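Local coordinates for histidine-rich glycoprotein (Oryctolagus cuniculus, PDB 4CCV) that is a plasma glycoprotein that binds heparin, heme, plasminogen and divalent metal ions and is implicated in regulating coagulation, fibrinolysis and angiogenesis, here represented by its second cystatin domain, at residues A[53-58]-A[78-83]. Sequence-based numbering, arbitrary orientation.
Sequences NYYVDF and RADLSF
The carboxylate of Asp-57 is gripped side-on by the guanidinium of Arg-78. NE of Arg-78 reaches OD1 of Asp-57 at 2.7 Å, and NH2 of the same arginine reaches OD2 at 2.9 Å. Both oxygens offer their syn lone pairs, and the two flat groups are nearly coplanar, 7° apart. OD2 also forms a salt bridge with Arg-42 on the neighbouring strand 35-47, so two arginines share one carboxylate.

This pair lies on the antiparallel hairpin of strands 51-62 and 73-84, in the middle of the cystatin sheet that packs against helix 15-27. Four backbone bonds join 53-58 to 78-83. They run both ways between Tyr-54 and Leu-81 and between Val-56 and Ala-79.

The face away from the helix carries Asn-53, Tyr-55, Asp-57, Arg-78, Asp-80 and Ser-82. Arg-78 is bent at chi3 (-77°), which turns its guanidinium toward Asp-57 and lays one face over CB of Tyr-55. Beyond it, Tyr-55 and Asp-80 run side by side, with CE1 of the ring 3.4 Å from CG of the acid. The hydroxyl of Ser-82 is bonded to Arg-51.

The other face is largely apolar. Ala-79 touches Ala-21 and Leu-81 touches Ser-17, both on helix 15-27. CG2 of Val-56 meets CD1 of Leu-81 at 3.6 Å. The rings of Tyr-54 and Phe-83 approach through CD1 and CD2, respectively, 3.6 Å apart, with their planes at 82°. At the other end, the edge of the Phe-58 ring brings CE1 to CB of Ala-79.

Back on the polar face, ND2 of Asn-53 donates to the syn lone pair of Asp-80 OD1 at 2.7 Å, with the oxygen close to the amide plane.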
ATOM      1  N   ASN A  53     -11.808  -6.205  -8.247  1.00 32.25           N
ATOM      2  CA  ASN A  53     -10.556  -5.570  -7.839  1.00 32.24           C
ATOM      3  C   ASN A  53     -10.722  -4.770  -6.566  1.00 30.49           C
ATOM      4  O   ASN A  53     -11.683  -4.006  -6.422  1.00 33.18           O
ATOM      5  CB  ASN A  53     -10.034  -4.705  -8.995  1.00 31.86           C
ATOM      6  CG  ASN A  53      -9.531  -5.533 -10.152  1.00 33.25           C
ATOM      7  OD1 ASN A  53     -10.265  -5.935 -11.073  1.00 38.84           O
ATOM      8  ND2 ASN A  53      -8.288  -5.805 -10.122  1.00 33.71           N
ATOM      9  N   TYR A  54      -9.794  -4.927  -5.624  1.00 30.66           N
ATOM     10  CA  TYR A  54      -9.725  -4.060  -4.427  1.00 29.31           C
ATOM     11  C   TYR A  54      -8.457  -3.281  -4.513  1.00 27.81           C
ATOM     12  O   TYR A  54      -7.412  -3.861  -4.761  1.00 29.70           O
ATOM     13  CB  TYR A  54      -9.701  -4.858  -3.103  1.00 30.66           C
ATOM     14  CG  TYR A  54     -10.976  -5.585  -2.816  1.00 31.82           C
ATOM     15  CD1 TYR A  54     -11.205  -6.825  -3.382  1.00 33.90           C
ATOM     16  CD2 TYR A  54     -11.970  -5.026  -2.026  1.00 31.49           C
ATOM     17  CE1 TYR A  54     -12.387  -7.513  -3.154  1.00 35.82           C
ATOM     18  CE2 TYR A  54     -13.170  -5.689  -1.798  1.00 34.57           C
ATOM     19  CZ  TYR A  54     -13.360  -6.955  -2.350  1.00 35.72           C
ATOM     20  OH  TYR A  54     -14.518  -7.657  -2.184  1.00 39.71           O
ATOM     21  N   TYR A  55      -8.559  -1.972  -4.319  1.00 26.67           N
ATOM     22  CA  TYR A  55      -7.424  -1.061  -4.374  1.00 27.11           C
ATOM     23  C   TYR A  55      -7.195  -0.624  -2.950  1.00 27.26           C
ATOM     24  O   TYR A  55      -8.047   0.043  -2.325  1.00 28.46           O
ATOM     25  CB  TYR A  55      -7.669   0.121  -5.333  1.00 28.40           C
ATOM     26  CG  TYR A  55      -7.871  -0.383  -6.767  1.00 31.91           C
ATOM     27  CD1 TYR A  55      -6.790  -0.602  -7.617  1.00 33.10           C
ATOM     28  CD2 TYR A  55      -9.135  -0.641  -7.266  1.00 34.70           C
ATOM     29  CE1 TYR A  55      -6.987  -1.061  -8.929  1.00 34.93           C
ATOM     30  CE2 TYR A  55      -9.331  -1.123  -8.567  1.00 35.02           C
ATOM     31  CZ  TYR A  55      -8.255  -1.302  -9.401  1.00 34.69           C
ATOM     32  OH  TYR A  55      -8.438  -1.823 -10.695  1.00 36.41           O
ATOM     33  N   VAL A  56      -6.117  -1.151  -2.381  1.00 26.73           N
ATOM     34  CA  VAL A  56      -5.829  -0.959  -0.975  1.00 26.94           C
ATOM     35  C   VAL A  56      -4.772   0.115  -0.925  1.00 25.77           C
ATOM     36  O   VAL A  56      -3.664  -0.155  -1.365  1.00 26.25           O
ATOM     37  CB  VAL A  56      -5.277  -2.225  -0.336  1.00 28.14           C
ATOM     38  CG1 VAL A  56      -4.964  -1.988   1.142  1.00 30.61           C
ATOM     39  CG2 VAL A  56      -6.298  -3.344  -0.452  1.00 29.79           C
ATOM     40  N   ASP A  57      -5.110   1.294  -0.376  1.00 24.76           N
ATOM     41  CA  ASP A  57      -4.216   2.470  -0.310  1.00 24.95           C
ATOM     42  C   ASP A  57      -3.702   2.508   1.111  1.00 25.54           C
ATOM     43  O   ASP A  57      -4.497   2.503   2.039  1.00 25.52           O
ATOM     44  CB  ASP A  57      -4.936   3.802  -0.587  1.00 26.19           C
ATOM     45  CG  ASP A  57      -5.491   3.909  -2.013  1.00 28.55           C
ATOM     46  OD1 ASP A  57      -4.925   3.216  -2.845  1.00 28.88           O
ATOM     47  OD2 ASP A  57      -6.480   4.623  -2.301  1.00 29.09           O
ATOM     48  N   PHE A  58      -2.391   2.492   1.256  1.00 25.85           N
ATOM     49  CA  PHE A  58      -1.755   2.360   2.565  1.00 27.09           C
ATOM     50  C   PHE A  58      -0.515   3.217   2.710  1.00 26.77           C
ATOM     51  O   PHE A  58       0.135   3.547   1.703  1.00 26.05           O
ATOM     52  CB  PHE A  58      -1.530   0.875   2.977  1.00 26.25           C
ATOM     53  CG  PHE A  58      -0.606   0.098   2.123  1.00 26.15           C
ATOM     54  CD1 PHE A  58      -1.065  -0.539   0.979  1.00 26.83           C
ATOM     55  CD2 PHE A  58       0.715  -0.065   2.472  1.00 26.77           C
ATOM     56  CE1 PHE A  58      -0.220  -1.327   0.227  1.00 26.97           C
ATOM     57  CE2 PHE A  58       1.578  -0.818   1.704  1.00 26.82           C
ATOM     58  CZ  PHE A  58       1.087  -1.493   0.593  1.00 29.06           C
ATOM     59  N   ARG A  78      -0.277   1.784  -3.324  1.00 27.06           N
ATOM     60  CA  ARG A  78      -1.550   1.216  -3.721  1.00 27.58           C
ATOM     61  C   ARG A  78      -1.275  -0.204  -4.185  1.00 29.63           C
ATOM     62  O   ARG A  78      -0.428  -0.409  -5.038  1.00 29.99           O
ATOM     63  CB  ARG A  78      -2.211   2.009  -4.871  1.00 29.41           C
ATOM     64  CG  ARG A  78      -3.426   1.288  -5.447  1.00 30.75           C
ATOM     65  CD  ARG A  78      -4.309   2.123  -6.363  1.00 31.79           C
ATOM     66  NE  ARG A  78      -5.129   3.007  -5.543  1.00 31.27           N
ATOM     67  CZ  ARG A  78      -6.083   3.803  -6.015  1.00 35.79           C
ATOM     68  NH1 ARG A  78      -6.316   3.893  -7.321  1.00 35.84           N
ATOM     69  NH2 ARG A  78      -6.779   4.574  -5.186  1.00 36.78           N
ATOM     70  N   ALA A  79      -2.026  -1.150  -3.632  1.00 30.23           N
ATOM     71  CA  ALA A  79      -2.048  -2.521  -4.074  1.00 30.29           C
ATOM     72  C   ALA A  79      -3.370  -2.809  -4.744  1.00 29.78           C
ATOM     73  O   ALA A  79      -4.450  -2.677  -4.160  1.00 32.30           O
ATOM     74  CB  ALA A  79      -1.823  -3.489  -2.912  1.00 30.11           C
ATOM     75  N   ASP A  80      -3.277  -3.314  -5.948  1.00 28.88           N
ATOM     76  CA  ASP A  80      -4.452  -3.694  -6.695  1.00 29.46           C
ATOM     77  C   ASP A  80      -4.583  -5.196  -6.535  1.00 30.32           C
ATOM     78  O   ASP A  80      -3.804  -5.933  -7.148  1.00 30.69           O
ATOM     79  CB  ASP A  80      -4.309  -3.331  -8.165  1.00 34.38           C
ATOM     80  CG  ASP A  80      -5.375  -4.020  -9.060  1.00 41.04           C
ATOM     81  OD1 ASP A  80      -6.369  -4.647  -8.561  1.00 43.73           O
ATOM     82  OD2 ASP A  80      -5.189  -3.969 -10.286  1.00 47.04           O
ATOM     83  N   LEU A  81      -5.578  -5.663  -5.793  1.00 29.71           N
ATOM     84  CA  LEU A  81      -5.792  -7.124  -5.638  1.00 31.10           C
ATOM     85  C   LEU A  81      -6.960  -7.562  -6.533  1.00 30.83           C
ATOM     86  O   LEU A  81      -8.075  -7.033  -6.445  1.00 29.53           O
ATOM     87  CB  LEU A  81      -6.130  -7.484  -4.198  1.00 34.58           C
ATOM     88  CG  LEU A  81      -5.277  -6.757  -3.131  1.00 42.12           C
ATOM     89  CD1 LEU A  81      -5.948  -6.713  -1.747  1.00 48.88           C
ATOM     90  CD2 LEU A  81      -3.957  -7.419  -3.018  1.00 41.92           C
ATOM     91  N   SER A  82      -6.667  -8.482  -7.428  1.00 28.86           N
ATOM     92  CA  SER A  82      -7.643  -8.942  -8.365  1.00 34.04           C
ATOM     93  C   SER A  82      -8.123 -10.341  -7.989  1.00 32.59           C
ATOM     94  O   SER A  82      -7.333 -11.281  -7.858  1.00 33.54           O
ATOM     95  CB  SER A  82      -7.020  -8.950  -9.759  1.00 35.20           C
ATOM     96  OG  SER A  82      -7.992  -9.300 -10.686  1.00 42.53           O
ATOM     97  N   PHE A  83      -9.423 -10.461  -7.805  1.00 35.01           N
ATOM     98  CA  PHE A  83     -10.037 -11.685  -7.321  1.00 35.25           C
ATOM     99  C   PHE A  83     -11.016 -12.279  -8.325  1.00 39.17           C
ATOM    100  O   PHE A  83     -11.825 -11.598  -8.973  1.00 39.69           O
ATOM    101  CB  PHE A  83     -10.815 -11.495  -5.997  1.00 35.26           C
ATOM    102  CG  PHE A  83      -9.939 -11.233  -4.820  1.00 33.22           C
ATOM    103  CD1 PHE A  83      -9.439 -12.291  -4.056  1.00 31.67           C
ATOM    104  CD2 PHE A  83      -9.595  -9.907  -4.463  1.00 31.53           C
ATOM    105  CE1 PHE A  83      -8.616 -12.041  -2.973  1.00 30.41           C
ATOM    106  CE2 PHE A  83      -8.768  -9.671  -3.391  1.00 30.46           C
ATOM    107  CZ  PHE A  83      -8.294 -10.728  -2.632  1.00 31.47           C
TER